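PDB 3MOI: probable dehydrogenase from Bordetella bronchiseptica, which is probably an NAD(P)-dependent oxidoreductase of the GFO/IDH/MocA family, whose exact substrate is not established. Local coordinates for residues Arg124-Leu133 and Gln297-Val305; Gln178-Ile186 and Ala224-Gly232. One frame throughout, in Å; residues are numbered along the deposited sequence.

Contact 1 of 2, residues Arg124-Leu133 and Gln297-Val305; sequences RSHDPVVRTL and QPHFGVMLV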
ATOM      1  N   ARG A 124       5.831   8.034  16.336  1.00 40.92           N
ATOM      2  CA  ARG A 124       4.427   7.907  16.011  1.00 40.34           C
ATOM      3  C   ARG A 124       3.973   6.583  16.554  1.00 39.74           C
ATOM      4  O   ARG A 124       2.797   6.360  16.636  1.00 39.56           O
ATOM      5  CB  ARG A 124       4.229   8.006  14.520  1.00 40.77           C
ATOM      6  CG  ARG A 124       4.626   9.389  13.978  1.00 43.37           C
ATOM      7  CD  ARG A 124       3.426  10.287  13.837  1.00 47.99           C
ATOM      8  NE  ARG A 124       3.114  10.988  15.092  1.00 53.25           N
ATOM      9  CZ  ARG A 124       3.325  12.289  15.296  1.00 53.56           C
ATOM     10  NH1 ARG A 124       3.007  12.861  16.453  1.00 53.28           N
ATOM     11  NH2 ARG A 124       3.851  13.027  14.329  1.00 54.06           N
ATOM     12  N   SER A 125       4.886   5.686  16.958  1.00 39.47           N
ATOM     13  CA  SER A 125       4.436   4.477  17.667  1.00 39.64           C
ATOM     14  C   SER A 125       3.941   4.734  19.094  1.00 38.16           C
ATOM     15  O   SER A 125       3.250   3.900  19.698  1.00 38.24           O
ATOM     16  CB  SER A 125       5.469   3.344  17.618  1.00 40.17           C
ATOM     17  OG  SER A 125       6.574   3.576  18.456  1.00 44.59           O
ATOM     18  N   HIS A 126       4.258   5.895  19.643  1.00 36.98           N
ATOM     19  CA  HIS A 126       3.579   6.297  20.879  1.00 36.43           C
ATOM     20  C   HIS A 126       2.126   6.787  20.629  1.00 35.38           C
ATOM     21  O   HIS A 126       1.362   6.900  21.586  1.00 35.26           O
ATOM     22  CB  HIS A 126       4.358   7.394  21.602  1.00 36.30           C
ATOM     23  CG  HIS A 126       5.689   6.967  22.058  1.00 35.43           C
ATOM     24  ND1 HIS A 126       5.887   6.257  23.224  1.00 36.98           N
ATOM     25  CD2 HIS A 126       6.908   7.131  21.494  1.00 37.29           C
ATOM     26  CE1 HIS A 126       7.177   6.006  23.361  1.00 36.00           C
ATOM     27  NE2 HIS A 126       7.817   6.517  22.317  1.00 36.62           N
ATOM     28  N   ASP A 127       1.781   7.105  19.377  1.00 34.91           N
ATOM     29  CA  ASP A 127       0.426   7.467  19.040  1.00 35.37           C
ATOM     30  C   ASP A 127      -0.510   6.462  19.660  1.00 35.46           C
ATOM     31  O   ASP A 127      -0.308   5.273  19.492  1.00 35.85           O
ATOM     32  CB  ASP A 127       0.158   7.460  17.549  1.00 35.05           C
ATOM     33  CG  ASP A 127       0.814   8.613  16.824  1.00 37.47           C
ATOM     34  OD1 ASP A 127       1.473   9.415  17.518  1.00 34.35           O
ATOM     35  OD2 ASP A 127       0.724   8.663  15.542  1.00 41.88           O
ATOM     36  N   PRO A 128      -1.553   6.925  20.370  1.00 35.57           N
ATOM     37  CA  PRO A 128      -2.469   5.928  20.957  1.00 35.75           C
ATOM     38  C   PRO A 128      -3.164   5.063  19.941  1.00 34.85           C
ATOM     39  O   PRO A 128      -3.524   3.961  20.260  1.00 36.10           O
ATOM     40  CB  PRO A 128      -3.525   6.782  21.707  1.00 35.84           C
ATOM     41  CG  PRO A 128      -2.857   8.098  21.936  1.00 36.02           C
ATOM     42  CD  PRO A 128      -1.930   8.296  20.730  1.00 35.65           C
ATOM     43  N   VAL A 129      -3.377   5.524  18.723  1.00 34.09           N
ATOM     44  CA  VAL A 129      -3.981   4.609  17.753  1.00 33.71           C
ATOM     45  C   VAL A 129      -3.108   3.369  17.531  1.00 33.79           C
ATOM     46  O   VAL A 129      -3.630   2.252  17.438  1.00 33.28           O
ATOM     47  CB  VAL A 129      -4.368   5.285  16.429  1.00 34.06           C
ATOM     48  CG1 VAL A 129      -5.400   6.434  16.691  1.00 32.33           C
ATOM     49  CG2 VAL A 129      -3.145   5.773  15.683  1.00 33.40           C
ATOM     50  N   VAL A 130      -1.783   3.549  17.540  1.00 34.03           N
ATOM     51  CA  VAL A 130      -0.853   2.435  17.395  1.00 33.70           C
ATOM     52  C   VAL A 130      -0.840   1.565  18.622  1.00 33.99           C
ATOM     53  O   VAL A 130      -0.804   0.351  18.551  1.00 34.19           O
ATOM     54  CB  VAL A 130       0.544   2.939  17.117  1.00 34.36           C
ATOM     55  CG1 VAL A 130       1.523   1.799  17.150  1.00 32.50           C
ATOM     56  CG2 VAL A 130       0.569   3.726  15.745  1.00 33.21           C
ATOM     57  N   ARG A 131      -0.887   2.167  19.774  1.00 34.79           N
ATOM     58  CA  ARG A 131      -1.016   1.376  21.000  1.00 35.83           C
ATOM     59  C   ARG A 131      -2.319   0.625  20.999  1.00 34.36           C
ATOM     60  O   ARG A 131      -2.391  -0.545  21.414  1.00 34.58           O
ATOM     61  CB  ARG A 131      -0.969   2.291  22.202  1.00 36.71           C
ATOM     62  CG  ARG A 131      -1.060   1.614  23.583  1.00 42.71           C
ATOM     63  CD  ARG A 131      -0.605   2.670  24.631  1.00 49.50           C
ATOM     64  NE  ARG A 131      -1.440   2.660  25.829  1.00 55.49           N
ATOM     65  CZ  ARG A 131      -0.984   2.502  27.076  1.00 59.68           C
ATOM     66  NH1 ARG A 131       0.325   2.319  27.329  1.00 59.84           N
ATOM     67  NH2 ARG A 131      -1.848   2.518  28.089  1.00 59.32           N
ATOM     68  N   THR A 132      -3.354   1.271  20.491  1.00 33.84           N
ATOM     69  CA  THR A 132      -4.658   0.604  20.414  1.00 33.71           C
ATOM     70  C   THR A 132      -4.618  -0.560  19.480  1.00 33.14           C
ATOM     71  O   THR A 132      -5.189  -1.581  19.825  1.00 35.07           O
ATOM     72  CB  THR A 132      -5.804   1.537  20.015  1.00 34.23           C
ATOM     73  OG1 THR A 132      -5.734   2.712  20.821  1.00 31.63           O
ATOM     74  CG2 THR A 132      -7.156   0.836  20.218  1.00 32.41           C
ATOM     75  N   LEU A 133      -3.959  -0.419  18.332  1.00 32.26           N
ATOM     76  CA  LEU A 133      -3.834  -1.525  17.384  1.00 32.76           C
ATOM     77  C   LEU A 133      -3.108  -2.666  18.069  1.00 34.05           C
ATOM     78  O   LEU A 133      -3.531  -3.803  17.940  1.00 33.81           O
ATOM     79  CB  LEU A 133      -3.131  -1.137  16.046  1.00 31.83           C
ATOM     80  CG  LEU A 133      -3.862  -0.203  15.031  1.00 30.89           C
ATOM     81  CD1 LEU A 133      -2.892   0.559  14.084  1.00 27.06           C
ATOM     82  CD2 LEU A 133      -4.936  -0.874  14.162  1.00 29.77           C
ATOM     83  N   GLN A 297      -7.218  12.052  17.115  1.00 44.78           N
ATOM     84  CA  GLN A 297      -6.053  11.171  17.267  1.00 43.45           C
ATOM     85  C   GLN A 297      -4.982  11.393  16.199  1.00 42.52           C
ATOM     86  O   GLN A 297      -5.278  11.506  15.042  1.00 42.17           O
ATOM     87  CB  GLN A 297      -6.438   9.712  17.238  1.00 42.97           C
ATOM     88  CG  GLN A 297      -7.118   9.210  18.443  1.00 42.79           C
ATOM     89  CD  GLN A 297      -6.336   9.432  19.713  1.00 43.89           C
ATOM     90  OE1 GLN A 297      -5.097   9.413  19.721  1.00 40.85           O
ATOM     91  NE2 GLN A 297      -7.071   9.657  20.817  1.00 41.09           N
ATOM     92  N   PRO A 298      -3.719  11.435  16.603  1.00 41.74           N
ATOM     93  CA  PRO A 298      -2.622  11.533  15.653  1.00 41.31           C
ATOM     94  C   PRO A 298      -2.416  10.225  14.935  1.00 40.08           C
ATOM     95  O   PRO A 298      -2.887   9.187  15.410  1.00 40.71           O
ATOM     96  CB  PRO A 298      -1.417  11.826  16.553  1.00 41.42           C
ATOM     97  CG  PRO A 298      -2.013  12.388  17.754  1.00 42.59           C
ATOM     98  CD  PRO A 298      -3.240  11.590  17.971  1.00 41.38           C
ATOM     99  N   HIS A 299      -1.700  10.266  13.822  1.00 38.78           N
ATOM    100  CA  HIS A 299      -1.595   9.078  12.914  1.00 38.12           C
ATOM    101  C   HIS A 299      -0.397   9.255  11.977  1.00 37.01           C
ATOM    102  O   HIS A 299       0.123  10.355  11.854  1.00 36.85           O
ATOM    103  CB  HIS A 299      -2.878   8.914  12.084  1.00 37.18           C
ATOM    104  CG  HIS A 299      -2.958   9.839  10.910  1.00 37.85           C
ATOM    105  ND1 HIS A 299      -2.713   9.422   9.617  1.00 41.21           N
ATOM    106  CD2 HIS A 299      -3.266  11.157  10.824  1.00 38.33           C
ATOM    107  CE1 HIS A 299      -2.860  10.449   8.791  1.00 40.90           C
ATOM    108  NE2 HIS A 299      -3.210  11.510   9.494  1.00 38.78           N
ATOM    109  N   PHE A 300       0.045   8.212  11.310  1.00 36.34           N
ATOM    110  CA  PHE A 300       1.119   8.411  10.328  1.00 36.66           C
ATOM    111  C   PHE A 300       0.786   7.693   9.030  1.00 36.42           C
ATOM    112  O   PHE A 300       0.985   6.479   8.883  1.00 37.39           O
ATOM    113  CB  PHE A 300       2.451   7.917  10.905  1.00 36.51           C
ATOM    114  CG  PHE A 300       3.641   8.405  10.159  1.00 36.11           C
ATOM    115  CD1 PHE A 300       4.025   9.710  10.258  1.00 34.18           C
ATOM    116  CD2 PHE A 300       4.404   7.534   9.399  1.00 38.85           C
ATOM    117  CE1 PHE A 300       5.134  10.194   9.595  1.00 36.84           C
ATOM    118  CE2 PHE A 300       5.515   7.995   8.704  1.00 42.09           C
ATOM    119  CZ  PHE A 300       5.882   9.356   8.802  1.00 42.06           C
ATOM    120  N   GLY A 301       0.261   8.433   8.082  1.00 36.57           N
ATOM    121  CA  GLY A 301      -0.305   7.816   6.873  1.00 35.75           C
ATOM    122  C   GLY A 301      -1.391   6.862   7.330  1.00 34.92           C
ATOM    123  O   GLY A 301      -1.961   7.014   8.437  1.00 34.91           O
ATOM    124  N   VAL A 302      -1.640   5.851   6.518  1.00 33.72           N
ATOM    125  CA  VAL A 302      -2.579   4.845   6.891  1.00 33.45           C
ATOM    126  C   VAL A 302      -1.912   3.534   7.151  1.00 33.63           C
ATOM    127  O   VAL A 302      -0.878   3.242   6.618  1.00 34.53           O
ATOM    128  CB  VAL A 302      -3.735   4.667   5.874  1.00 33.83           C
ATOM    129  CG1 VAL A 302      -3.929   5.932   4.953  1.00 32.11           C
ATOM    130  CG2 VAL A 302      -3.646   3.365   5.188  1.00 33.04           C
ATOM    131  N   MET A 303      -2.528   2.733   7.997  1.00 34.61           N
ATOM    132  CA  MET A 303      -1.938   1.523   8.473  1.00 34.98           C
ATOM    133  C   MET A 303      -3.044   0.490   8.547  1.00 34.94           C
ATOM    134  O   MET A 303      -3.906   0.604   9.406  1.00 35.62           O
ATOM    135  CB  MET A 303      -1.308   1.793   9.847  1.00 35.48           C
ATOM    136  CG  MET A 303       0.015   2.669   9.777  1.00 37.69           C
ATOM    137  SD  MET A 303       1.002   2.900  11.321  1.00 34.95           S
ATOM    138  CE  MET A 303       0.259   1.666  12.253  1.00 32.13           C
ATOM    139  N   LEU A 304      -3.016  -0.486   7.634  1.00 34.46           N
ATOM    140  CA  LEU A 304      -4.026  -1.532   7.499  1.00 35.01           C
ATOM    141  C   LEU A 304      -3.527  -2.923   7.934  1.00 34.57           C
ATOM    142  O   LEU A 304      -2.689  -3.531   7.270  1.00 34.74           O
ATOM    143  CB  LEU A 304      -4.509  -1.595   6.010  1.00 35.86           C
ATOM    144  CG  LEU A 304      -5.290  -0.358   5.479  1.00 35.41           C
ATOM    145  CD1 LEU A 304      -5.161  -0.051   4.000  1.00 30.42           C
ATOM    146  CD2 LEU A 304      -6.751  -0.522   5.833  1.00 36.79           C
ATOM    147  N   VAL A 305      -4.053  -3.447   9.031  1.00 34.11           N
ATOM    148  CA  VAL A 305      -3.479  -4.666   9.613  1.00 32.90           C
ATOM    149  C   VAL A 305      -4.405  -5.764   9.281  1.00 33.77           C
ATOM    150  O   VAL A 305      -5.521  -5.731   9.733  1.00 34.99           O
ATOM    151  CB  VAL A 305      -3.409  -4.544  11.127  1.00 31.85           C
ATOM    152  CG1 VAL A 305      -2.847  -5.789  11.767  1.00 25.03           C
ATOM    153  CG2 VAL A 305      -2.663  -3.296  11.466  1.00 31.00           C
TER
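Asp127 and Pro298 mark where the two segments come nearest, their CA atoms 6.1 Å apart. From there the helix begun at Pro128 and the strand begun at Val302 run almost parallel, the axes 4° off and 11.3 Å apart, so that between helix and strand the contact is left to side chains such as Met303 and Leu133. At the near end the aliphatic part of Arg124 lies athwart Phe300, with Arg124 CD 3.7 Å from Phe300 CD1. The arginine chain bends at chi2 and chi3, which brings NE back beside the carboxylate of Asp127 in long, weak contacts whose detail is doubtful, while NH2 forms a salt bridge with Glu247. Asp127 OD2 comes within 3.4 Å of His299 N, but the angle is too poor for a hydrogen bond. At the start of the helix, the side chains of Val129 and Gln297 run alongside one another, pointing opposite ways, Val129 CG1 3.5 Å from Gln297 CB; the other methyl, CG2, abuts Pro298 O. Met303 bridges the greater distance between helix and strand. Bent at chi3, it sets CE 3.8 Å from Leu133 CD1 and beside CG2 of Val130, and Val305 CG2 extends this apolar patch along Leu133. The ring of His299 bonds within its own segment, ND1 donating to Gly301 O at 2.8 Å. Residues 124-126 follow strand 118-120, the edge strand of the parallel Rossmann sheet, so the contact lies where the chain passes into the open-faced alpha/beta build of the GFO/IDH/MocA C-terminal domain.

Contact 2 of 2, residues Gln178-Ile186 and Ala224-Gly232; sequences QLPHQIDSI and ACAVMVYSG
This is helix-on-sheet packing inside the GFO/IDH/MocA C-terminal domain: helix 179-190 lies on one face of the mixed sheet, over strand 225-231, running nearly antiparallel to it at 161° with the axes 9.4 Å apart. Ala226, Met228 and Tyr230 point toward the helix, whereas Val227 on the other face meets Val227 of the second subunit. Met228 is the centrepiece. With CG anti to the backbone N (chi1 175°) and the chain extended to SD, it reaches among Gln182, Ile183 and Ile186: SD lies 3.7 Å from Ile183 CG1, CE turns to Ile186 CD1 at 3.5 Å, and CG packs against Gln182 OE1. The same Ile186 CD1 also covers Ala226 CB. Toward the start of the helix, Leu179 CD1 rests 3.6 Å from Tyr230 CB, and Gln178 CB sits over a face of the tyrosine ring, 4.1 Å from its centroid, in a CH-pi contact. Gln182, extended beyond CG, adds a polar link: NE2 donates to Val229 O over 3.3 Å in a nearly straight bond (169°), approaching from above the carbonyl plane, with the acceptor close to the plane of the glutamine amide.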
ATOM      1  N   GLN A 178      11.783   9.703   8.765  1.00 32.77           N
ATOM      2  CA  GLN A 178      10.377   9.344   8.541  1.00 31.97           C
ATOM      3  C   GLN A 178      10.122   7.809   8.654  1.00 31.68           C
ATOM      4  O   GLN A 178       9.275   7.328   9.415  1.00 31.14           O
ATOM      5  CB  GLN A 178       9.942   9.896   7.201  1.00 32.00           C
ATOM      6  CG  GLN A 178       9.830  11.456   7.135  1.00 31.83           C
ATOM      7  CD  GLN A 178       8.624  11.963   7.970  1.00 32.32           C
ATOM      8  OE1 GLN A 178       8.736  12.219   9.179  1.00 30.01           O
ATOM      9  NE2 GLN A 178       7.474  12.030   7.340  1.00 26.86           N
ATOM     10  N   LEU A 179      10.876   7.032   7.919  1.00 31.63           N
ATOM     11  CA  LEU A 179      10.705   5.606   7.946  1.00 31.94           C
ATOM     12  C   LEU A 179      10.722   5.033   9.396  1.00 31.98           C
ATOM     13  O   LEU A 179       9.990   4.106   9.710  1.00 31.26           O
ATOM     14  CB  LEU A 179      11.813   4.997   7.101  1.00 32.14           C
ATOM     15  CG  LEU A 179      11.458   4.566   5.682  1.00 34.25           C
ATOM     16  CD1 LEU A 179      10.357   5.402   5.018  1.00 35.33           C
ATOM     17  CD2 LEU A 179      12.703   4.398   4.783  1.00 33.96           C
ATOM     18  N   PRO A 180      11.544   5.603  10.297  1.00 31.60           N
ATOM     19  CA  PRO A 180      11.495   5.008  11.632  1.00 31.37           C
ATOM     20  C   PRO A 180      10.089   5.024  12.252  1.00 30.88           C
ATOM     21  O   PRO A 180       9.726   4.108  13.000  1.00 30.31           O
ATOM     22  CB  PRO A 180      12.534   5.820  12.456  1.00 31.12           C
ATOM     23  CG  PRO A 180      13.557   6.198  11.457  1.00 32.57           C
ATOM     24  CD  PRO A 180      12.702   6.483  10.135  1.00 32.04           C
ATOM     25  N   HIS A 181       9.274   6.005  11.907  1.00 31.53           N
ATOM     26  CA  HIS A 181       7.901   6.016  12.419  1.00 31.49           C
ATOM     27  C   HIS A 181       7.099   4.791  11.958  1.00 30.67           C
ATOM     28  O   HIS A 181       6.362   4.183  12.740  1.00 31.14           O
ATOM     29  CB  HIS A 181       7.195   7.307  12.024  1.00 32.64           C
ATOM     30  CG  HIS A 181       7.769   8.539  12.642  1.00 33.15           C
ATOM     31  ND1 HIS A 181       8.003   8.658  14.004  1.00 35.68           N
ATOM     32  CD2 HIS A 181       8.069   9.745  12.099  1.00 36.17           C
ATOM     33  CE1 HIS A 181       8.504   9.855  14.260  1.00 37.57           C
ATOM     34  NE2 HIS A 181       8.526  10.550  13.126  1.00 39.70           N
ATOM     35  N   GLN A 182       7.302   4.364  10.736  1.00 29.21           N
ATOM     36  CA  GLN A 182       6.600   3.198  10.268  1.00 29.49           C
ATOM     37  C   GLN A 182       7.242   1.957  10.843  1.00 30.12           C
ATOM     38  O   GLN A 182       6.562   1.032  11.279  1.00 32.22           O
ATOM     39  CB  GLN A 182       6.605   3.160   8.734  1.00 29.92           C
ATOM     40  CG  GLN A 182       5.803   4.292   8.120  1.00 29.96           C
ATOM     41  CD  GLN A 182       5.927   4.420   6.666  1.00 33.00           C
ATOM     42  OE1 GLN A 182       7.009   4.415   6.159  1.00 42.99           O
ATOM     43  NE2 GLN A 182       4.807   4.577   5.958  1.00 34.63           N
ATOM     44  N   ILE A 183       8.567   1.924  10.872  1.00 29.21           N
ATOM     45  CA  ILE A 183       9.216   0.744  11.310  1.00 28.42           C
ATOM     46  C   ILE A 183       8.821   0.536  12.760  1.00 29.58           C
ATOM     47  O   ILE A 183       8.485  -0.560  13.146  1.00 28.49           O
ATOM     48  CB  ILE A 183      10.734   0.856  11.185  1.00 28.86           C
ATOM     49  CG1 ILE A 183      11.172   0.986   9.720  1.00 29.22           C
ATOM     50  CG2 ILE A 183      11.463  -0.353  11.841  1.00 23.53           C
ATOM     51  CD1 ILE A 183      12.659   1.353   9.603  1.00 26.85           C
ATOM     52  N   ASP A 184       8.868   1.581  13.579  1.00 30.70           N
ATOM     53  CA  ASP A 184       8.574   1.395  14.998  1.00 32.03           C
ATOM     54  C   ASP A 184       7.139   0.984  15.211  1.00 33.51           C
ATOM     55  O   ASP A 184       6.842   0.219  16.135  1.00 33.43           O
ATOM     56  CB  ASP A 184       8.831   2.659  15.802  1.00 32.64           C
ATOM     57  CG  ASP A 184      10.309   2.987  15.931  1.00 35.07           C
ATOM     58  OD1 ASP A 184      11.155   2.070  15.881  1.00 37.26           O
ATOM     59  OD2 ASP A 184      10.615   4.183  16.048  1.00 42.02           O
ATOM     60  N   SER A 185       6.241   1.473  14.341  1.00 34.49           N
ATOM     61  CA  SER A 185       4.837   1.127  14.489  1.00 35.21           C
ATOM     62  C   SER A 185       4.628  -0.334  14.154  1.00 34.06           C
ATOM     63  O   SER A 185       3.836  -1.048  14.837  1.00 33.26           O
ATOM     64  CB  SER A 185       3.967   2.034  13.625  1.00 35.68           C
ATOM     65  OG  SER A 185       4.195   3.378  14.071  1.00 38.67           O
ATOM     66  N   ILE A 186       5.336  -0.782  13.122  1.00 32.33           N
ATOM     67  CA  ILE A 186       5.215  -2.174  12.706  1.00 31.83           C
ATOM     68  C   ILE A 186       5.709  -3.056  13.838  1.00 31.79           C
ATOM     69  O   ILE A 186       5.021  -3.940  14.259  1.00 32.86           O
ATOM     70  CB  ILE A 186       5.961  -2.412  11.435  1.00 31.98           C
ATOM     71  CG1 ILE A 186       5.242  -1.709  10.262  1.00 33.89           C
ATOM     72  CG2 ILE A 186       6.071  -3.845  11.147  1.00 31.69           C
ATOM     73  CD1 ILE A 186       6.080  -1.616   9.013  1.00 34.81           C
ATOM     74  N   ALA A 224       4.763 -13.586   8.949  1.00 36.38           N
ATOM     75  CA  ALA A 224       3.989 -12.394   8.595  1.00 35.64           C
ATOM     76  C   ALA A 224       4.914 -11.377   7.890  1.00 34.69           C
ATOM     77  O   ALA A 224       6.108 -11.342   8.168  1.00 34.06           O
ATOM     78  CB  ALA A 224       3.354 -11.820   9.813  1.00 34.78           C
ATOM     79  N   CYS A 225       4.373 -10.591   6.967  1.00 34.14           N
ATOM     80  CA  CYS A 225       5.105  -9.434   6.395  1.00 34.16           C
ATOM     81  C   CYS A 225       4.369  -8.099   6.488  1.00 32.91           C
ATOM     82  O   CYS A 225       3.166  -8.066   6.575  1.00 32.71           O
ATOM     83  CB  CYS A 225       5.414  -9.671   4.939  1.00 34.18           C
ATOM     84  SG  CYS A 225       6.331 -11.223   4.683  1.00 40.78           S
ATOM     85  N   ALA A 226       5.128  -7.011   6.454  1.00 31.93           N
ATOM     86  CA  ALA A 226       4.622  -5.662   6.430  1.00 31.72           C
ATOM     87  C   ALA A 226       5.129  -4.938   5.175  1.00 32.42           C
ATOM     88  O   ALA A 226       6.297  -4.937   4.877  1.00 33.56           O
ATOM     89  CB  ALA A 226       5.126  -4.959   7.581  1.00 31.13           C
ATOM     90  N   VAL A 227       4.247  -4.333   4.419  1.00 32.38           N
ATOM     91  CA  VAL A 227       4.661  -3.468   3.337  1.00 31.42           C
ATOM     92  C   VAL A 227       4.694  -2.059   3.888  1.00 31.52           C
ATOM     93  O   VAL A 227       3.770  -1.655   4.574  1.00 31.94           O
ATOM     94  CB  VAL A 227       3.617  -3.551   2.158  1.00 31.73           C
ATOM     95  CG1 VAL A 227       3.644  -2.296   1.253  1.00 31.19           C
ATOM     96  CG2 VAL A 227       3.826  -4.800   1.351  1.00 27.84           C
ATOM     97  N   MET A 228       5.730  -1.300   3.544  1.00 31.10           N
ATOM     98  CA  MET A 228       5.926   0.071   4.024  1.00 30.98           C
ATOM     99  C   MET A 228       6.259   0.879   2.769  1.00 30.72           C
ATOM    100  O   MET A 228       7.180   0.520   2.019  1.00 30.69           O
ATOM    101  CB  MET A 228       7.070   0.076   5.038  1.00 30.60           C
ATOM    102  CG  MET A 228       7.558   1.388   5.602  1.00 33.22           C
ATOM    103  SD  MET A 228       9.089   1.241   6.652  1.00 28.23           S
ATOM    104  CE  MET A 228       8.757  -0.370   7.101  1.00 30.92           C
ATOM    105  N   VAL A 229       5.469   1.918   2.520  1.00 30.18           N
ATOM    106  CA  VAL A 229       5.656   2.808   1.403  1.00 29.79           C
ATOM    107  C   VAL A 229       5.603   4.244   1.897  1.00 30.71           C
ATOM    108  O   VAL A 229       4.733   4.613   2.682  1.00 31.94           O
ATOM    109  CB  VAL A 229       4.536   2.636   0.328  1.00 30.02           C
ATOM    110  CG1 VAL A 229       4.583   3.806  -0.689  1.00 28.87           C
ATOM    111  CG2 VAL A 229       4.638   1.304  -0.391  1.00 25.47           C
ATOM    112  N   TYR A 230       6.507   5.079   1.412  1.00 31.42           N
ATOM    113  CA  TYR A 230       6.615   6.500   1.867  1.00 31.01           C
ATOM    114  C   TYR A 230       7.044   7.333   0.692  1.00 31.41           C
ATOM    115  O   TYR A 230       7.982   6.948  -0.025  1.00 31.14           O
ATOM    116  CB  TYR A 230       7.675   6.683   2.971  1.00 29.95           C
ATOM    117  CG  TYR A 230       7.590   8.052   3.530  1.00 30.70           C
ATOM    118  CD1 TYR A 230       6.927   8.292   4.703  1.00 28.55           C
ATOM    119  CD2 TYR A 230       8.095   9.159   2.820  1.00 31.01           C
ATOM    120  CE1 TYR A 230       6.826   9.560   5.191  1.00 27.95           C
ATOM    121  CE2 TYR A 230       7.974  10.383   3.286  1.00 29.40           C
ATOM    122  CZ  TYR A 230       7.319  10.594   4.489  1.00 28.42           C
ATOM    123  OH  TYR A 230       7.185  11.870   4.989  1.00 31.89           O
ATOM    124  N   SER A 231       6.393   8.476   0.511  1.00 31.95           N
ATOM    125  CA  SER A 231       6.823   9.477  -0.494  1.00 33.20           C
ATOM    126  C   SER A 231       6.558  10.894   0.035  1.00 34.33           C
ATOM    127  O   SER A 231       5.504  11.158   0.650  1.00 35.19           O
ATOM    128  CB  SER A 231       6.052   9.272  -1.781  1.00 33.29           C
ATOM    129  OG  SER A 231       6.443  10.180  -2.778  1.00 33.03           O
ATOM    130  N   GLY A 232       7.522  11.788  -0.177  1.00 35.05           N
ATOM    131  CA  GLY A 232       7.553  13.092   0.500  1.00 35.26           C
ATOM    132  C   GLY A 232       7.634  14.267  -0.446  1.00 35.51           C
ATOM    133  O   GLY A 232       7.966  15.362  -0.034  1.00 35.19           O
TER

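Overall arrangement
Both contacts are buried and set helices of the chain against the same mixed sheet, their centres about 11 Å apart; strands 302-307 and 225-231 flank strand 145-153 on its two sides. Along the chain, contact 2 is nested within the loop closed by contact 1. Contact 2 is a regular helix-on-strand interface, mostly apolar, with an amide-to-backbone hydrogen bond. Contact 1 is less uniform: apolar between helix and strand, but more polar at its 124-127 end, where an arginine and an aspartate of one segment lie against residues 298-300. They join through Phe300, whose ring meets His181 edge-to-face and touches Tyr230, while Arg124 and Ser125 pack on helix 179-190.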